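Local coordinates for immunoreactive 84kD antigen PG93 (Porphyromonas gingivalis, PDB 5M11), which is an essential bacterial surface component of the type-IX secretion system and binds calcium and zinc ions, at residues D592-K597 against L639-D644; A537-G542 against N599-A604. All blocks are in the same frame, centred on the assembly; numbering follows the deposited sequence.

Contact 1: D592-K597 against L639-D644. With GOL (glycerol), chain R.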
loop_
_atom_site.group_PDB
_atom_site.type_symbol
_atom_site.label_atom_id
_atom_site.label_comp_id
_atom_site.label_asym_id
_atom_site.label_seq_id
_atom_site.Cartn_x
_atom_site.Cartn_y
_atom_site.Cartn_z
ATOM N N ASP A 592 -10.758 3.688 10.032
ATOM C CA ASP A 592 -11.754 4.358 9.184
ATOM C C ASP A 592 -13.080 3.611 9.132
ATOM O O ASP A 592 -13.141 2.395 9.372
ATOM C CB ASP A 592 -11.244 4.609 7.743
ATOM C CG ASP A 592 -11.698 5.953 7.148
ATOM O OD1 ASP A 592 -12.442 6.699 7.840
ATOM O OD2 ASP A 592 -11.279 6.274 6.013
ATOM N N ILE A 593 -14.151 4.377 8.841
ATOM C CA ILE A 593 -15.540 3.920 8.685
ATOM C C ILE A 593 -16.138 4.646 7.467
ATOM O O ILE A 593 -16.020 5.866 7.345
ATOM C CB ILE A 593 -16.446 4.091 9.973
ATOM C CG1 ILE A 593 -15.752 3.583 11.252
ATOM C CG2 ILE A 593 -17.817 3.399 9.803
ATOM C CD1 ILE A 593 -16.077 4.331 12.478
ATOM N N VAL A 594 -16.806 3.877 6.598
ATOM C CA VAL A 594 -17.520 4.322 5.406
ATOM C C VAL A 594 -18.903 3.632 5.433
ATOM O O VAL A 594 -18.997 2.499 5.911
ATOM C CB VAL A 594 -16.666 4.030 4.159
ATOM C CG1 VAL A 594 -17.510 3.738 2.929
ATOM C CG2 VAL A 594 -15.709 5.180 3.901
ATOM N N VAL A 595 -19.978 4.336 5.002
ATOM C CA VAL A 595 -21.347 3.801 5.054
ATOM C C VAL A 595 -21.951 3.607 3.630
ATOM O O VAL A 595 -21.999 4.541 2.812
ATOM C CB VAL A 595 -22.268 4.671 5.960
ATOM C CG1 VAL A 595 -23.697 4.133 5.987
ATOM C CG2 VAL A 595 -21.715 4.773 7.382
ATOM N N ASP A 596 -22.434 2.368 3.392
ATOM C CA ASP A 596 -23.117 1.830 2.204
ATOM C C ASP A 596 -24.392 2.564 1.826
ATOM O O ASP A 596 -25.002 3.248 2.642
ATOM C CB ASP A 596 -23.564 0.366 2.500
ATOM C CG ASP A 596 -22.789 -0.750 1.831
ATOM O OD1 ASP A 596 -21.723 -0.462 1.237
ATOM O OD2 ASP A 596 -23.247 -1.926 1.905
ATOM N N LYS A 597 -24.862 2.268 0.614
ATOM C CA LYS A 597 -26.135 2.655 0.013
ATOM C C LYS A 597 -27.219 1.871 0.768
ATOM O O LYS A 597 -28.363 2.328 0.896
ATOM C CB LYS A 597 -26.074 2.285 -1.484
ATOM C CG LYS A 597 -27.310 2.562 -2.316
ATOM C CD LYS A 597 -27.131 2.069 -3.765
ATOM C CE LYS A 597 -27.407 0.591 -3.970
ATOM N NZ LYS A 597 -28.863 0.283 -4.002
ATOM N N LEU A 639 -10.221 4.503 3.917
ATOM C CA LEU A 639 -11.319 4.017 3.077
ATOM C C LEU A 639 -11.969 5.205 2.283
ATOM O O LEU A 639 -11.838 6.376 2.681
ATOM C CB LEU A 639 -12.395 3.298 3.928
ATOM C CG LEU A 639 -12.073 1.934 4.558
ATOM C CD1 LEU A 639 -13.256 1.411 5.329
ATOM C CD2 LEU A 639 -11.611 0.895 3.521
ATOM N N ALA A 640 -12.640 4.892 1.151
ATOM C CA ALA A 640 -13.371 5.821 0.269
ATOM C C ALA A 640 -14.205 4.990 -0.630
ATOM O O ALA A 640 -13.742 3.947 -1.077
ATOM C CB ALA A 640 -12.424 6.698 -0.539
ATOM N N LEU A 641 -15.434 5.398 -0.884
ATOM C CA LEU A 641 -16.348 4.598 -1.679
ATOM C C LEU A 641 -16.955 5.388 -2.836
ATOM O O LEU A 641 -17.481 6.489 -2.639
ATOM C CB LEU A 641 -17.445 4.086 -0.728
ATOM C CG LEU A 641 -18.606 3.283 -1.280
ATOM C CD1 LEU A 641 -18.172 1.887 -1.632
ATOM C CD2 LEU A 641 -19.704 3.229 -0.277
ATOM N N ASN A 642 -16.904 4.793 -4.036
ATOM C CA ASN A 642 -17.492 5.334 -5.252
ATOM C C ASN A 642 -18.912 4.788 -5.315
ATOM O O ASN A 642 -19.146 3.705 -5.861
ATOM C CB ASN A 642 -16.637 4.942 -6.464
ATOM C CG ASN A 642 -17.083 5.480 -7.811
ATOM O OD1 ASN A 642 -18.186 6.013 -8.001
ATOM N ND2 ASN A 642 -16.228 5.301 -8.801
ATOM N N ASP A 643 -19.859 5.520 -4.711
ATOM C CA ASP A 643 -21.268 5.117 -4.585
ATOM C C ASP A 643 -21.945 4.833 -5.937
ATOM O O ASP A 643 -22.925 4.089 -5.963
ATOM C CB ASP A 643 -22.079 6.164 -3.805
ATOM C CG ASP A 643 -21.481 6.521 -2.448
ATOM O OD1 ASP A 643 -21.876 5.886 -1.436
ATOM O OD2 ASP A 643 -20.615 7.438 -2.397
ATOM N N ASP A 644 -21.389 5.354 -7.043
ATOM C CA ASP A 644 -21.936 5.202 -8.382
ATOM C C ASP A 644 -21.605 3.866 -9.056
ATOM O O ASP A 644 -22.448 3.358 -9.809
ATOM C CB ASP A 644 -21.456 6.337 -9.274
ATOM C CG ASP A 644 -22.193 6.375 -10.584
ATOM O OD1 ASP A 644 -23.398 6.740 -10.575
ATOM O OD2 ASP A 644 -21.598 5.955 -11.610
HETATM C C1 GOL R . -13.618 9.167 5.992
HETATM O O1 GOL R . -12.639 9.805 6.795
HETATM C C2 GOL R . -13.174 9.157 4.550
HETATM O O2 GOL R . -11.962 8.409 4.446
HETATM C C3 GOL R . -14.227 8.576 3.633
HETATM O O3 GOL R . -14.302 9.291 2.402
#

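Contact 2: A537-G542 against N599-A604. With ZN (zinc ion), chain E.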
loop_
_atom_site.group_PDB
_atom_site.type_symbol
_atom_site.label_atom_id
_atom_site.label_comp_id
_atom_site.label_asym_id
_atom_site.label_seq_id
_atom_site.Cartn_x
_atom_site.Cartn_y
_atom_site.Cartn_z
ATOM N N ALA A 537 -18.420 8.652 11.298
ATOM C CA ALA A 537 -19.235 8.578 10.085
ATOM C C ALA A 537 -20.689 8.764 10.386
ATOM O O ALA A 537 -21.182 8.137 11.320
ATOM C CB ALA A 537 -19.034 7.230 9.402
ATOM N N VAL A 538 -21.407 9.562 9.578
ATOM C CA VAL A 538 -22.845 9.734 9.787
ATOM C C VAL A 538 -23.609 8.749 8.856
ATOM O O VAL A 538 -23.409 8.731 7.633
ATOM C CB VAL A 538 -23.348 11.214 9.712
ATOM C CG1 VAL A 538 -23.544 11.716 8.291
ATOM C CG2 VAL A 538 -24.619 11.405 10.543
ATOM N N ASP A 539 -24.436 7.892 9.446
ATOM C CA ASP A 539 -25.171 6.964 8.609
ATOM C C ASP A 539 -26.492 7.610 8.166
ATOM O O ASP A 539 -26.705 8.796 8.432
ATOM C CB ASP A 539 -25.354 5.613 9.314
ATOM C CG ASP A 539 -26.415 5.496 10.382
ATOM O OD1 ASP A 539 -27.084 6.515 10.679
ATOM O OD2 ASP A 539 -26.585 4.377 10.924
ATOM N N HIS A 540 -27.369 6.852 7.484
ATOM C CA HIS A 540 -28.647 7.384 7.005
ATOM C C HIS A 540 -29.667 7.585 8.143
ATOM O O HIS A 540 -30.586 8.388 7.979
ATOM C CB HIS A 540 -29.251 6.481 5.926
ATOM C CG HIS A 540 -28.349 6.215 4.765
ATOM N ND1 HIS A 540 -28.447 5.039 4.038
ATOM C CD2 HIS A 540 -27.353 6.967 4.246
ATOM C CE1 HIS A 540 -27.524 5.123 3.094
ATOM N NE2 HIS A 540 -26.830 6.258 3.186
ATOM N N ASN A 541 -29.493 6.876 9.292
ATOM C CA ASN A 541 -30.373 6.947 10.473
ATOM C C ASN A 541 -29.972 8.102 11.443
ATOM O O ASN A 541 -30.324 8.069 12.636
ATOM C CB ASN A 541 -30.366 5.602 11.226
ATOM C CG ASN A 541 -30.950 4.436 10.472
ATOM O OD1 ASN A 541 -31.895 4.576 9.684
ATOM N ND2 ASN A 541 -30.432 3.239 10.748
ATOM N N GLY A 542 -29.248 9.095 10.912
ATOM C CA GLY A 542 -28.759 10.250 11.657
ATOM C C GLY A 542 -27.867 9.921 12.841
ATOM O O GLY A 542 -27.816 10.697 13.805
ATOM N N ASN A 599 -26.866 1.222 3.937
ATOM C CA ASN A 599 -26.641 1.696 5.311
ATOM C C ASN A 599 -25.741 0.693 6.105
ATOM O O ASN A 599 -25.681 0.735 7.337
ATOM C CB ASN A 599 -27.970 1.968 6.035
ATOM C CG ASN A 599 -27.926 3.034 7.097
ATOM O OD1 ASN A 599 -27.005 3.871 7.172
ATOM N ND2 ASN A 599 -28.976 3.056 7.905
ATOM N N HIS A 600 -25.024 -0.189 5.374
ATOM C CA HIS A 600 -24.079 -1.139 5.953
ATOM C C HIS A 600 -22.776 -0.413 6.168
ATOM O O HIS A 600 -22.570 0.635 5.557
ATOM C CB HIS A 600 -23.901 -2.388 5.075
ATOM C CG HIS A 600 -25.108 -3.276 4.990
ATOM N ND1 HIS A 600 -25.358 -4.040 3.860
ATOM C CD2 HIS A 600 -26.097 -3.490 5.889
ATOM C CE1 HIS A 600 -26.478 -4.696 4.108
ATOM N NE2 HIS A 600 -26.962 -4.403 5.322
ATOM N N LYS A 601 -21.918 -0.914 7.063
ATOM C CA LYS A 601 -20.691 -0.206 7.417
ATOM C C LYS A 601 -19.417 -0.933 6.999
ATOM O O LYS A 601 -19.232 -2.097 7.338
ATOM C CB LYS A 601 -20.667 0.042 8.935
ATOM C CG LYS A 601 -21.492 1.248 9.390
ATOM C CD LYS A 601 -23.003 1.020 9.484
ATOM C CE LYS A 601 -23.704 2.352 9.522
ATOM N NZ LYS A 601 -25.182 2.239 9.644
ATOM N N TRP A 602 -18.535 -0.238 6.256
ATOM C CA TRP A 602 -17.227 -0.763 5.862
ATOM C C TRP A 602 -16.241 -0.260 6.887
ATOM O O TRP A 602 -16.066 0.948 7.035
ATOM C CB TRP A 602 -16.843 -0.366 4.430
ATOM C CG TRP A 602 -17.640 -1.085 3.385
ATOM C CD1 TRP A 602 -18.768 -0.635 2.763
ATOM C CD2 TRP A 602 -17.403 -2.408 2.881
ATOM N NE1 TRP A 602 -19.235 -1.588 1.882
ATOM C CE2 TRP A 602 -18.430 -2.694 1.951
ATOM C CE3 TRP A 602 -16.434 -3.394 3.142
ATOM C CZ2 TRP A 602 -18.516 -3.923 1.286
ATOM C CZ3 TRP A 602 -16.518 -4.610 2.477
ATOM C CH2 TRP A 602 -17.539 -4.858 1.550
ATOM N N VAL A 603 -15.686 -1.178 7.682
ATOM C CA VAL A 603 -14.759 -0.833 8.752
ATOM C C VAL A 603 -13.313 -1.272 8.450
ATOM O O VAL A 603 -13.030 -2.475 8.339
ATOM C CB VAL A 603 -15.219 -1.434 10.092
ATOM C CG1 VAL A 603 -14.313 -0.969 11.222
ATOM C CG2 VAL A 603 -16.682 -1.095 10.386
ATOM N N ALA A 604 -12.402 -0.280 8.371
ATOM C CA ALA A 604 -10.961 -0.469 8.256
ATOM C C ALA A 604 -10.373 -0.533 9.650
ATOM O O ALA A 604 -10.727 0.287 10.510
ATOM C CB ALA A 604 -10.348 0.678 7.501
HETATM ZN ZN ZN E . -28.705 -5.127 6.391
HETATM O O HOH W 1 -28.199 -7.499 6.355
#

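Contact 1: D592-K597 against L639-D644
Val-594 sends its two methyl groups to two residues of the facing strand, bridging between the leucines of 639-642. CG1 rests on CB of Leu-641 at 3.7 Å and also meets its CD2, whereas CG2 lies 3.8 Å from CB of Leu-639. Both leucines cross the valine obliquely, and what it touches is mainly the base of each chain. Leu-641 has CG anti to the backbone N (chi1 176°), and its CD2 reaches past Val-594 as far as O of Val-595. Leu-639, turned the other way with CG opposite its carbonyl carbon, brings its CD1 branch against Trp-602 and Ala-604 of strand 601-606. Leu-648, from the neighbouring strand 647-652 of the leucines' own sheet, adds to the packing around Val-594 and Leu-641.

Asp-592 provides the polar end of the contact. Its OD2 accepts N-H of Leu-639 at 2.9 Å through the anti lone pair, the one turned away from OD1, while OD1 takes a weak bond from N of Ile-593; the two carboxylate oxygens are thereby tied to different strands. A glycerol, probably from the crystallisation liquor, sits beside them: its O2 lies 2.7 Å from OD2 of Asp-592 and equally close to O of Leu-639. Asp-592 and Glu-318 are zinc-site residues of this protein, and a bound zinc ion lies about 4 Å from the nearest atom of the Asp-592 side chain.

The strand axes run 16° from parallel and approach to 6.8 Å, so side chains rather than a backbone ladder join them. Such nearly parallel first strands of successive four-stranded antiparallel sheets are characteristic of neighbouring blades in a beta-propeller.

Contact 2: A537-G542 against N599-A604
His-540 and Asn-599 come closest in the backbone, where the type I beta turn from Asp-539 to Gly-542 meets the loop leading into strand 601-604. OD1 of Asn-599 accepts N-H of His-540 at 3.0 Å in a nearly straight bond (168°), the donor standing above the carbonyl plane. A chi1 of -151° swings CG of Asn-599 roughly away from the backbone N, and the amide passes alongside the His-540 ring, the two planes only 14° from parallel and the side chains running in opposite directions. ND2 of Asn-599 is hydrogen-bonded to OE2 of Glu-615, which also weakly accepts ND2 of Asn-541. The contact joins the turn after the first strand of one propeller blade to the start of the second strand of the next. Lys-601 bends at chi2 and sends NZ to OD2 of Asp-539 in a 2.9 Å salt bridge, using the anti lone pair of that oxygen. O of Asn-599, 2.8 Å from NZ of Lys-601, and O of Glu-615 also hold this ammonium group, while Trp-545 NE1 is a second donor to the aspartate OD2. His-600 binds a zinc ion through NE2 at 2.2 Å, with a water as another ligand.

Overall arrangement
Both contacts use the blade containing strands 589-595 and 601-606, but they bind it to different blades. Contact 1 joins it to the following blade through the first strands, mainly by aliphatic side chains with an aspartate at one end; it is partly buried, with Asp-643 exposed. Contact 2 joins it to the preceding blade through a turn, a loop and the start of strand 601-606, mainly by charge and amide hydrogen bonds; Asp-539, Asn-599 and Lys-601 are buried, His-540 and Asn-541 exposed. Asp-596 of contact 1 accepts the indole N-H of Trp-602 from contact 2, just as Asp-539 accepts that of Trp-545, so the same aspartate–tryptophan pair occurs in the shared blade and in the one before it.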